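Local coordinates for protein alpha-glucosidase (Pseudoalteromonas sp. K8, PDB 5HQA) that probably hydrolyses alpha-glucosides as a calcium-binding enzyme of glycoside hydrolase family 97, captured here with the inhibitor acarbose bound, at residues 151-155 with 437-441; 450-454 with 524-528; 454-460 with 488-494. One frame throughout, in Å; residues are numbered along the deposited sequence.

Contact 1: 151-155 with 437-441; sequences NRYEY and EPIKD. With CA (calcium ion), chain C; AC1 (4,6-dideoxy-4-{[(1S,4R,5S,6S)-4,5,6-trihydroxy-3-(hydroxymethyl)cyclohex-2-en-1-yl]amino}-alpha-D-glucopyranose), chain B.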
loop_
_atom_site.group_PDB
_atom_site.type_symbol
_atom_site.label_atom_id
_atom_site.label_comp_id
_atom_site.label_asym_id
_atom_site.label_seq_id
_atom_site.Cartn_x
_atom_site.Cartn_y
_atom_site.Cartn_z
ATOM N N ASN A 151 2.960 -17.216 1.147
ATOM C CA ASN A 151 2.465 -16.146 2.008
ATOM C C ASN A 151 2.229 -14.827 1.279
ATOM O O ASN A 151 2.176 -13.780 1.931
ATOM C CB ASN A 151 3.396 -15.917 3.205
ATOM C CG ASN A 151 2.616 -15.701 4.496
ATOM O OD1 ASN A 151 1.557 -16.298 4.687
ATOM N ND2 ASN A 151 3.114 -14.835 5.370
ATOM N N ARG A 152 2.059 -14.852 -0.045
ATOM C CA ARG A 152 1.527 -13.695 -0.810
ATOM C C ARG A 152 2.505 -12.528 -0.678
ATOM O O ARG A 152 3.694 -12.684 -1.004
ATOM C CB ARG A 152 0.099 -13.394 -0.342
ATOM C CG ARG A 152 -0.912 -14.560 -0.434
ATOM C CD ARG A 152 -2.228 -14.178 0.279
ATOM N NE ARG A 152 -1.896 -13.543 1.544
ATOM C CZ ARG A 152 -1.678 -14.195 2.673
ATOM N NH1 ARG A 152 -1.814 -15.507 2.722
ATOM N NH2 ARG A 152 -1.337 -13.525 3.758
ATOM N N TYR A 153 2.064 -11.347 -0.232
ATOM C CA TYR A 153 2.954 -10.209 -0.046
ATOM C C TYR A 153 3.559 -10.158 1.348
ATOM O O TYR A 153 4.374 -9.268 1.620
ATOM C CB TYR A 153 2.214 -8.885 -0.295
ATOM C CG TYR A 153 1.575 -8.722 -1.658
ATOM C CD1 TYR A 153 2.350 -8.675 -2.819
ATOM C CD2 TYR A 153 0.195 -8.560 -1.778
ATOM C CE1 TYR A 153 1.756 -8.502 -4.077
ATOM C CE2 TYR A 153 -0.407 -8.386 -3.018
ATOM C CZ TYR A 153 0.378 -8.360 -4.162
ATOM O OH TYR A 153 -0.234 -8.191 -5.384
ATOM N N GLU A 154 3.170 -11.067 2.244
ATOM C CA GLU A 154 3.543 -10.955 3.656
ATOM C C GLU A 154 4.876 -11.665 3.905
ATOM O O GLU A 154 4.954 -12.755 4.479
ATOM C CB GLU A 154 2.423 -11.492 4.542
ATOM C CG GLU A 154 1.199 -10.561 4.569
ATOM C CD GLU A 154 0.020 -11.127 5.363
ATOM O OE1 GLU A 154 -0.889 -10.346 5.726
ATOM O OE2 GLU A 154 -0.002 -12.352 5.615
ATOM N N TYR A 155 5.948 -11.004 3.460
ATOM C CA TYR A 155 7.319 -11.460 3.655
ATOM C C TYR A 155 8.166 -10.305 4.164
ATOM O O TYR A 155 7.889 -9.143 3.859
ATOM C CB TYR A 155 7.934 -11.969 2.343
ATOM C CG TYR A 155 7.377 -13.292 1.900
ATOM C CD1 TYR A 155 7.940 -14.478 2.355
ATOM C CD2 TYR A 155 6.282 -13.362 1.038
ATOM C CE1 TYR A 155 7.434 -15.713 1.957
ATOM C CE2 TYR A 155 5.767 -14.588 0.639
ATOM C CZ TYR A 155 6.350 -15.762 1.104
ATOM O OH TYR A 155 5.862 -16.990 0.721
ATOM N N GLU A 437 -5.055 -9.034 2.840
ATOM C CA GLU A 437 -4.689 -9.959 1.772
ATOM C C GLU A 437 -5.224 -9.440 0.433
ATOM O O GLU A 437 -6.047 -10.094 -0.215
ATOM C CB GLU A 437 -5.176 -11.377 2.047
ATOM C CG GLU A 437 -4.615 -11.939 3.356
ATOM C CD GLU A 437 -5.300 -11.339 4.577
ATOM O OE1 GLU A 437 -6.547 -11.312 4.580
ATOM O OE2 GLU A 437 -4.602 -10.856 5.508
ATOM N N PRO A 438 -4.767 -8.260 -0.004
ATOM C CA PRO A 438 -5.358 -7.589 -1.163
ATOM C C PRO A 438 -4.581 -7.862 -2.430
ATOM O O PRO A 438 -3.580 -8.587 -2.414
ATOM C CB PRO A 438 -5.211 -6.117 -0.785
ATOM C CG PRO A 438 -3.821 -6.107 -0.174
ATOM C CD PRO A 438 -3.698 -7.436 0.585
ATOM N N ILE A 439 -5.023 -7.250 -3.525
ATOM C CA ILE A 439 -4.121 -6.942 -4.628
ATOM C C ILE A 439 -3.277 -5.743 -4.211
ATOM O O ILE A 439 -3.737 -4.862 -3.474
ATOM C CB ILE A 439 -4.915 -6.660 -5.922
ATOM C CG1 ILE A 439 -3.978 -6.316 -7.087
ATOM C CG2 ILE A 439 -5.910 -5.501 -5.716
ATOM C CD1 ILE A 439 -3.114 -7.486 -7.552
ATOM N N LYS A 440 -2.026 -5.712 -4.661
ATOM C CA LYS A 440 -1.167 -4.569 -4.369
ATOM C C LYS A 440 -1.816 -3.275 -4.850
ATOM O O LYS A 440 -2.607 -3.264 -5.800
ATOM C CB LYS A 440 0.195 -4.752 -5.033
ATOM C CG LYS A 440 0.106 -4.737 -6.566
ATOM C CD LYS A 440 1.376 -5.290 -7.213
ATOM C CE LYS A 440 1.246 -5.266 -8.731
ATOM N NZ LYS A 440 2.451 -5.814 -9.430
ATOM N N ASP A 441 -1.496 -2.185 -4.152
ATOM C CA ASP A 441 -2.004 -0.861 -4.495
ATOM C C ASP A 441 -1.380 -0.409 -5.813
ATOM O O ASP A 441 -0.159 -0.488 -5.988
ATOM C CB ASP A 441 -1.661 0.112 -3.357
ATOM C CG ASP A 441 -2.350 1.475 -3.486
ATOM O OD1 ASP A 441 -2.683 1.894 -4.620
ATOM O OD2 ASP A 441 -2.544 2.136 -2.428
HETATM CA CA CA C . -2.877 -10.343 7.135
HETATM C C1 AC1 B . -2.433 -15.978 8.423
HETATM O O2 AC1 B . -1.158 -15.153 6.571
HETATM C C2 AC1 B . -2.372 -14.941 7.311
HETATM C C4A AC1 B . -7.169 -10.222 10.819
HETATM C C3 AC1 B . -2.451 -13.539 7.853
HETATM O O3 AC1 B . -2.317 -12.582 6.787
HETATM C C4 AC1 B . -3.740 -13.356 8.609
HETATM N N4A AC1 B . -4.044 -11.926 8.934
HETATM C C5 AC1 B . -3.468 -14.187 9.853
HETATM O O5 AC1 B . -3.464 -15.621 9.452
HETATM C C6 AC1 B . -4.455 -14.004 10.964
HETATM C C1B AC1 B . -5.442 -11.482 8.590
HETATM C C2B AC1 B . -5.619 -9.855 8.920
HETATM O O2B AC1 B . -4.522 -9.172 8.313
HETATM C C3B AC1 B . -5.741 -9.623 10.301
HETATM O O3B AC1 B . -5.711 -8.216 10.646
HETATM O O4 AC1 B . -7.258 -10.120 12.227
HETATM C C5B AC1 B . -7.383 -11.595 10.424
HETATM C C7B AC1 B . -6.477 -12.224 9.228
HETATM C C6B AC1 B . -8.778 -12.188 10.680
HETATM O O6B AC1 B . -9.653 -11.632 9.749
HETATM O O HOH W 1 -2.282 -8.483 3.598
#
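Glu-154 and Glu-437 meet at the calcium ion: OE1 of Glu-154 and OE2 of Glu-437 each bind it at 2.4 Å. The Glu-154 chain runs extended beyond CG to get there, whereas Glu-437 folds at chi2 (75°) to bring its carboxylate round. Glu-455 and Glu-461 supply the remaining protein oxygens, and the acarbose unit adds O3, N4A and O2B. A water ties the pair a second time, accepting from Glu-437 N at 2.9 Å and donating to Glu-154 OE1. The other oxygen of Glu-437, OE1, is held by Tyr-389.

Arg-152 flanks the site; its NH2 forms a salt bridge of 2.6 Å with Glu-154 OE2 and also donates to acarbose O2. CG of Glu-437 lies over one face of the guanidinium, 3.6 Å from Arg-152 NE, with carboxylate and guanidinium planes nearly perpendicular (89°). A type II' turn from Asn-151 to Glu-154 presents Arg-152 and Glu-154. It belongs to a loop of the N-terminal region that reaches over the catalytic TIM barrel, where 437-441 follows strand 432-435, so both regions build one glycan pocket.

Tyr-153 makes the direct hydrogen bond: Lys-440 N donates to Tyr-153 OH over 3.1 Å at 148°. Pro-438 O sits at the ring edge, in its plane, 3.2 Å from Tyr-153 CE2, while the Lys-440 chain crosses the tyrosine at about a right angle and carries NZ away to Thr-170 and Glu-186. Ile-439 CD1 closes in on Tyr-153 OH at 3.7 Å.

Contact 2: 450-454 with 524-528; sequences NWITR and YSPIQ
Thr-453 presents both its branches to Ser-525, Pro-526 and Ile-527, and its side chain is the one to follow. At the root, CB of Thr-453 lies 3.5 Å from Ser-525 OG. From there the hydroxyl branch, with OG1 anti to the backbone N (chi1 -165°), carries on to the serine and donates to Ser-525 OG at 3.0 Å. That serine oxygen passes its own proton back to its own segment, to Ile-527 O at 2.7 Å, from a position tilted 21° out of the carbonyl plane. The two hydroxyls therefore form a short relay with one direction, from Thr-453 through Ser-525 to a backbone oxygen. The methyl branch goes the apolar way: CG2 of Thr-453 sits 3.7 Å from Ile-527 CG1, with Ile-527 CD1 almost as near.

Strands 451-454 and 527-529 are the sixth and eighth strands of the TIM barrel. Met-488 and Asp-489 bridge them in the place of the seventh, and the contact is made across that intervening segment by side chains and the Ile-452 carbonyl; the backbones of Ile-452 and Thr-453 bond instead to strand 432-435. In the barrel interior Ile-452 and Ile-527 cross at about a right angle, their CD1 methyls 3.8 Å apart, and both also touch Gln-384 of strand 384-388.

Pro-526 fills the other flank with its ring. Its CG packs on Ile-452 CB at 3.8 Å and comes still nearer to the carbonyl, 3.1 Å from Ile-452 O. That carbonyl oxygen is buried here and has no hydrogen-bonding partner in the model, while Pro-526 O is taken by the hydroxyl of Thr-552.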
loop_
_atom_site.group_PDB
_atom_site.type_symbol
_atom_site.label_atom_id
_atom_site.label_comp_id
_atom_site.label_asym_id
_atom_site.label_seq_id
_atom_site.Cartn_x
_atom_site.Cartn_y
_atom_site.Cartn_z
ATOM N N ASN A 450 -13.194 5.519 -2.250
ATOM C CA ASN A 450 -13.587 4.758 -1.070
ATOM C C ASN A 450 -12.683 3.557 -0.829
ATOM O O ASN A 450 -12.855 2.863 0.179
ATOM C CB ASN A 450 -15.043 4.298 -1.175
ATOM C CG ASN A 450 -15.239 3.251 -2.232
ATOM O OD1 ASN A 450 -14.697 3.360 -3.330
ATOM N ND2 ASN A 450 -15.990 2.205 -1.904
ATOM N N TRP A 451 -11.727 3.290 -1.722
ATOM C CA TRP A 451 -10.739 2.233 -1.496
ATOM C C TRP A 451 -9.597 2.857 -0.699
ATOM O O TRP A 451 -8.564 3.260 -1.237
ATOM C CB TRP A 451 -10.257 1.640 -2.816
ATOM C CG TRP A 451 -9.780 0.216 -2.679
ATOM C CD1 TRP A 451 -9.572 -0.472 -1.515
ATOM C CD2 TRP A 451 -9.495 -0.699 -3.741
ATOM N NE1 TRP A 451 -9.167 -1.759 -1.789
ATOM C CE2 TRP A 451 -9.114 -1.923 -3.148
ATOM C CE3 TRP A 451 -9.529 -0.605 -5.135
ATOM C CZ2 TRP A 451 -8.767 -3.044 -3.903
ATOM C CZ3 TRP A 451 -9.191 -1.723 -5.886
ATOM C CH2 TRP A 451 -8.815 -2.925 -5.268
ATOM N N ILE A 452 -9.796 2.937 0.618
ATOM C CA ILE A 452 -9.005 3.886 1.401
ATOM C C ILE A 452 -7.639 3.330 1.788
ATOM O O ILE A 452 -6.668 4.091 1.878
ATOM C CB ILE A 452 -9.792 4.359 2.638
ATOM C CG1 ILE A 452 -10.272 3.174 3.475
ATOM C CG2 ILE A 452 -10.968 5.207 2.197
ATOM C CD1 ILE A 452 -10.970 3.588 4.748
ATOM N N THR A 453 -7.512 2.026 2.007
ATOM C CA THR A 453 -6.232 1.485 2.438
ATOM C C THR A 453 -6.254 -0.030 2.243
ATOM O O THR A 453 -7.270 -0.618 1.857
ATOM C CB THR A 453 -5.935 1.888 3.892
ATOM O OG1 THR A 453 -4.549 1.663 4.186
ATOM C CG2 THR A 453 -6.811 1.099 4.886
ATOM N N ARG A 454 -5.108 -0.656 2.496
ATOM C CA ARG A 454 -4.997 -2.105 2.397
ATOM C C ARG A 454 -3.775 -2.552 3.181
ATOM O O ARG A 454 -2.946 -1.742 3.599
ATOM C CB ARG A 454 -4.895 -2.562 0.936
ATOM C CG ARG A 454 -3.522 -2.309 0.297
ATOM C CD ARG A 454 -3.636 -2.356 -1.225
ATOM N NE ARG A 454 -4.539 -1.310 -1.698
ATOM C CZ ARG A 454 -5.344 -1.425 -2.749
ATOM N NH1 ARG A 454 -5.370 -2.555 -3.457
ATOM N NH2 ARG A 454 -6.127 -0.404 -3.095
ATOM N N TYR A 524 2.000 6.236 5.832
ATOM C CA TYR A 524 0.768 6.940 5.504
ATOM C C TYR A 524 -0.407 5.968 5.388
ATOM O O TYR A 524 -0.305 4.919 4.742
ATOM C CB TYR A 524 0.913 7.733 4.201
ATOM C CG TYR A 524 -0.446 8.228 3.764
ATOM C CD1 TYR A 524 -1.171 9.108 4.569
ATOM C CD2 TYR A 524 -1.040 7.766 2.591
ATOM C CE1 TYR A 524 -2.439 9.535 4.211
ATOM C CE2 TYR A 524 -2.310 8.196 2.220
ATOM C CZ TYR A 524 -2.997 9.074 3.040
ATOM O OH TYR A 524 -4.249 9.488 2.686
ATOM N N SER A 525 -1.537 6.333 6.010
ATOM C CA SER A 525 -2.819 5.691 5.757
ATOM C C SER A 525 -3.922 6.653 6.161
ATOM O O SER A 525 -3.774 7.341 7.184
ATOM C CB SER A 525 -2.951 4.377 6.533
ATOM O OG SER A 525 -4.208 3.774 6.278
ATOM N N PRO A 526 -5.019 6.751 5.398
ATOM C CA PRO A 526 -6.094 7.679 5.794
ATOM C C PRO A 526 -6.838 7.223 7.031
ATOM O O PRO A 526 -7.455 8.057 7.710
ATOM C CB PRO A 526 -7.012 7.701 4.564
ATOM C CG PRO A 526 -6.797 6.358 3.936
ATOM C CD PRO A 526 -5.333 6.056 4.138
ATOM N N ILE A 527 -6.815 5.930 7.339
ATOM C CA ILE A 527 -7.267 5.434 8.632
ATOM C C ILE A 527 -6.065 4.818 9.328
ATOM O O ILE A 527 -5.287 4.085 8.708
ATOM C CB ILE A 527 -8.440 4.436 8.529
ATOM C CG1 ILE A 527 -8.105 3.253 7.625
ATOM C CG2 ILE A 527 -9.706 5.151 8.050
ATOM C CD1 ILE A 527 -9.116 2.115 7.743
ATOM N N GLN A 528 -5.887 5.168 10.595
ATOM C CA GLN A 528 -4.785 4.688 11.410
ATOM C C GLN A 528 -5.375 4.032 12.644
ATOM O O GLN A 528 -6.194 4.638 13.341
ATOM C CB GLN A 528 -3.851 5.834 11.817
ATOM C CG GLN A 528 -3.052 6.466 10.649
ATOM C CD GLN A 528 -1.835 5.633 10.242
ATOM O OE1 GLN A 528 -1.736 4.444 10.564
ATOM N NE2 GLN A 528 -0.908 6.255 9.522
#

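Contact 3: 454-460 with 488-494; sequences REGARGQ and MDFTPGI. With CA (calcium ion), chain C; AC1 (4,6-dideoxy-4-{[(1S,4R,5S,6S)-4,5,6-trihydroxy-3-(hydroxymethyl)cyclohex-2-en-1-yl]amino}-alpha-D-glucopyranose), chain B.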
loop_
_atom_site.group_PDB
_atom_site.type_symbol
_atom_site.label_atom_id
_atom_site.label_comp_id
_atom_site.label_asym_id
_atom_site.label_seq_id
_atom_site.Cartn_x
_atom_site.Cartn_y
_atom_site.Cartn_z
ATOM N N ARG A 454 -5.108 -0.656 2.496
ATOM C CA ARG A 454 -4.997 -2.105 2.397
ATOM C C ARG A 454 -3.775 -2.552 3.181
ATOM O O ARG A 454 -2.946 -1.742 3.599
ATOM C CB ARG A 454 -4.895 -2.562 0.936
ATOM C CG ARG A 454 -3.522 -2.309 0.297
ATOM C CD ARG A 454 -3.636 -2.356 -1.225
ATOM N NE ARG A 454 -4.539 -1.310 -1.698
ATOM C CZ ARG A 454 -5.344 -1.425 -2.749
ATOM N NH1 ARG A 454 -5.370 -2.555 -3.457
ATOM N NH2 ARG A 454 -6.127 -0.404 -3.095
ATOM N N GLU A 455 -3.672 -3.863 3.372
ATOM C CA GLU A 455 -2.494 -4.413 4.029
ATOM C C GLU A 455 -1.464 -4.780 2.956
ATOM O O GLU A 455 -0.742 -3.899 2.473
ATOM C CB GLU A 455 -2.888 -5.601 4.911
ATOM C CG GLU A 455 -1.813 -6.030 5.885
ATOM C CD GLU A 455 -2.289 -7.160 6.786
ATOM O OE1 GLU A 455 -2.680 -8.227 6.260
ATOM O OE2 GLU A 455 -2.293 -6.968 8.020
ATOM N N GLY A 456 -1.384 -6.045 2.553
ATOM C CA GLY A 456 -0.500 -6.376 1.430
ATOM C C GLY A 456 0.983 -6.259 1.726
ATOM O O GLY A 456 1.770 -5.862 0.845
ATOM N N ALA A 457 1.381 -6.610 2.947
ATOM C CA ALA A 457 2.731 -6.576 3.496
ATOM C C ALA A 457 2.604 -7.056 4.934
ATOM O O ALA A 457 1.499 -7.107 5.486
ATOM C CB ALA A 457 3.352 -5.168 3.451
ATOM N N ARG A 458 3.735 -7.402 5.540
ATOM C CA ARG A 458 3.721 -7.742 6.959
ATOM C C ARG A 458 3.506 -6.484 7.794
ATOM O O ARG A 458 4.327 -5.560 7.763
ATOM C CB ARG A 458 5.024 -8.429 7.349
ATOM C CG ARG A 458 5.094 -9.881 6.894
ATOM C CD ARG A 458 6.458 -10.504 7.203
ATOM N NE ARG A 458 6.797 -10.455 8.629
ATOM C CZ ARG A 458 7.187 -11.505 9.351
ATOM N NH1 ARG A 458 7.285 -12.712 8.800
ATOM N NH2 ARG A 458 7.489 -11.343 10.635
ATOM N N GLY A 459 2.401 -6.446 8.541
ATOM C CA GLY A 459 2.130 -5.389 9.482
ATOM C C GLY A 459 2.328 -5.822 10.924
ATOM O O GLY A 459 3.021 -6.804 11.224
ATOM N N GLN A 460 1.692 -5.074 11.834
ATOM C CA GLN A 460 1.863 -5.288 13.272
ATOM C C GLN A 460 1.489 -6.701 13.705
ATOM O O GLN A 460 2.054 -7.220 14.679
ATOM C CB GLN A 460 1.008 -4.278 14.037
ATOM C CG GLN A 460 1.316 -4.172 15.520
ATOM C CD GLN A 460 2.516 -3.278 15.782
ATOM O OE1 GLN A 460 3.645 -3.760 15.925
ATOM N NE2 GLN A 460 2.277 -1.967 15.839
ATOM N N MET A 488 -0.958 2.070 3.679
ATOM C CA MET A 488 -0.982 0.747 4.285
ATOM C C MET A 488 -1.627 0.812 5.655
ATOM O O MET A 488 -1.296 1.691 6.457
ATOM C CB MET A 488 0.418 0.155 4.421
ATOM C CG MET A 488 0.405 -1.198 5.137
ATOM S SD MET A 488 2.054 -1.847 5.417
ATOM C CE MET A 488 1.677 -3.411 6.233
ATOM N N ASP A 489 -2.535 -0.130 5.915
ATOM C CA ASP A 489 -3.121 -0.357 7.239
ATOM C C ASP A 489 -2.156 -1.235 8.038
ATOM O O ASP A 489 -2.285 -2.459 8.099
ATOM C CB ASP A 489 -4.496 -1.011 7.095
ATOM C CG ASP A 489 -5.237 -1.167 8.430
ATOM O OD1 ASP A 489 -5.215 -0.218 9.255
ATOM O OD2 ASP A 489 -5.872 -2.241 8.637
ATOM N N PHE A 490 -1.159 -0.589 8.660
ATOM C CA PHE A 490 -0.123 -1.301 9.414
ATOM C C PHE A 490 -0.575 -1.680 10.824
ATOM O O PHE A 490 -0.013 -2.613 11.418
ATOM C CB PHE A 490 1.145 -0.434 9.488
ATOM C CG PHE A 490 2.309 -1.111 10.171
ATOM C CD1 PHE A 490 3.195 -1.892 9.441
ATOM C CD2 PHE A 490 2.508 -0.973 11.545
ATOM C CE1 PHE A 490 4.261 -2.535 10.067
ATOM C CE2 PHE A 490 3.571 -1.615 12.186
ATOM C CZ PHE A 490 4.446 -2.399 11.442
ATOM N N THR A 491 -1.597 -1.000 11.347
ATOM C CA THR A 491 -2.086 -0.999 12.731
ATOM C C THR A 491 -0.941 -0.685 13.697
ATOM O O THR A 491 -0.500 -1.553 14.460
ATOM C CB THR A 491 -2.805 -2.313 13.099
ATOM O OG1 THR A 491 -1.875 -3.382 13.300
ATOM C CG2 THR A 491 -3.804 -2.717 12.010
ATOM N N PRO A 492 -0.459 0.558 13.718
ATOM C CA PRO A 492 0.624 0.939 14.629
ATOM C C PRO A 492 0.116 1.103 16.060
ATOM O O PRO A 492 -1.068 0.942 16.356
ATOM C CB PRO A 492 1.093 2.273 14.053
ATOM C CG PRO A 492 -0.144 2.856 13.475
ATOM C CD PRO A 492 -0.887 1.691 12.878
ATOM N N GLY A 493 1.047 1.424 16.960
ATOM C CA GLY A 493 0.666 1.903 18.280
ATOM C C GLY A 493 0.579 0.866 19.385
ATOM O O GLY A 493 -0.268 0.985 20.274
ATOM N N ILE A 494 1.443 -0.143 19.375
ATOM C CA ILE A 494 1.464 -1.102 20.479
ATOM C C ILE A 494 2.263 -0.497 21.628
ATOM O O ILE A 494 3.442 -0.159 21.473
ATOM C CB ILE A 494 2.046 -2.457 20.039
ATOM C CG1 ILE A 494 1.132 -3.125 19.007
ATOM C CG2 ILE A 494 2.223 -3.387 21.240
ATOM C CD1 ILE A 494 -0.282 -3.391 19.521
HETATM CA CA CA C . -2.877 -10.343 7.135
HETATM C C1 AC1 B . -2.433 -15.978 8.423
HETATM O O2 AC1 B . -1.158 -15.153 6.571
HETATM C C2 AC1 B . -2.372 -14.941 7.311
HETATM C C4A AC1 B . -7.169 -10.222 10.819
HETATM C C3 AC1 B . -2.451 -13.539 7.853
HETATM O O3 AC1 B . -2.317 -12.582 6.787
HETATM C C4 AC1 B . -3.740 -13.356 8.609
HETATM N N4A AC1 B . -4.044 -11.926 8.934
HETATM C C5 AC1 B . -3.468 -14.187 9.853
HETATM O O5 AC1 B . -3.464 -15.621 9.452
HETATM C C6 AC1 B . -4.455 -14.004 10.964
HETATM C C1B AC1 B . -5.442 -11.482 8.590
HETATM C C2B AC1 B . -5.619 -9.855 8.920
HETATM O O2B AC1 B . -4.522 -9.172 8.313
HETATM C C3B AC1 B . -5.741 -9.623 10.301
HETATM O O3B AC1 B . -5.711 -8.216 10.646
HETATM O O4 AC1 B . -7.258 -10.120 12.227
HETATM C C5B AC1 B . -7.383 -11.595 10.424
HETATM C C7B AC1 B . -6.477 -12.224 9.228
HETATM C C6B AC1 B . -8.778 -12.188 10.680
HETATM O O6B AC1 B . -9.653 -11.632 9.749
HETATM O O HOH W 2 -1.098 -4.787 9.091
#
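Asp-489 N donates to Arg-454 O over 2.9 Å, joining the end of strand 451-454 to 488-489 in the wall of the TIM barrel, and Gln-460 N donates to Phe-490 O over 3.0 Å, joining the loops beyond on the active-site side. The two bonds differ in approach. The first donor stands 42° above the Arg-454 carbonyl plane, whereas the second lies in the plane of the Phe-490 carbonyl. Phe-490 O is gripped twice, since Thr-491 OG1 also donates to it at 2.8 Å.

Gln-460 adds a side-chain bond: bent at chi2 (82°), its chain turns NE2 onto Thr-491 O at 3.1 Å, while its OE1 is taken by Asn-463. Between these two backbone bonds, Glu-455 reaches out extended and binds the calcium ion through OE1. A water lies within bonding distance of both Glu-455 OE2 (2.7 Å) and Asp-489 O; it has more acceptors around it than protons to give, and could link the two. The carboxylate of Asp-489 holds Tyr-266 with OD1 and His-436 with OD2; since His-436 also bonds to acarbose, Asp-489 acts as a second-shell residue.

Outward from there the contact turns apolar. Met-488, its chain straight through all three torsions, pushes its CE methyl against Ala-457 CB at 3.7 Å and on toward the Gly-459 backbone. The Phe-490 ring lies under that same backbone: one face is covered by Gln-460 N, above the ring centre, and by Gly-459 C nearer the rim. Ile-475, Leu-478 and Leu-519 of neighbouring helices pack round the same ring. Farthest out, the Gln-460 side chain crosses that of Ile-494 obliquely, Gln-460 CD 3.5 Å from Ile-494 CG1.

How the contacts relate
From the N terminus, the chain first lays down the loop 151-155, then builds most of the barrel before contact 1 closes on 437-441, joining the N-terminal region to the catalytic domain. Contact 2 opens only afterwards, at strand 451-454, and closes at 524-528, spanning from the sixth barrel strand to the eighth. Contact 3 is nested within that second loop and supplies the segment between them: 454-460 leaves the end of the strand and meets 488-494 before the chain reaches 524. Arg-454 belongs to both, and its NH1 probably bonds to Ile-439 O of contact 1. Met-488 N and Tyr-524 O probably link contacts 3 and 2, while the calcium ion and acarbose join contacts 1 and 3.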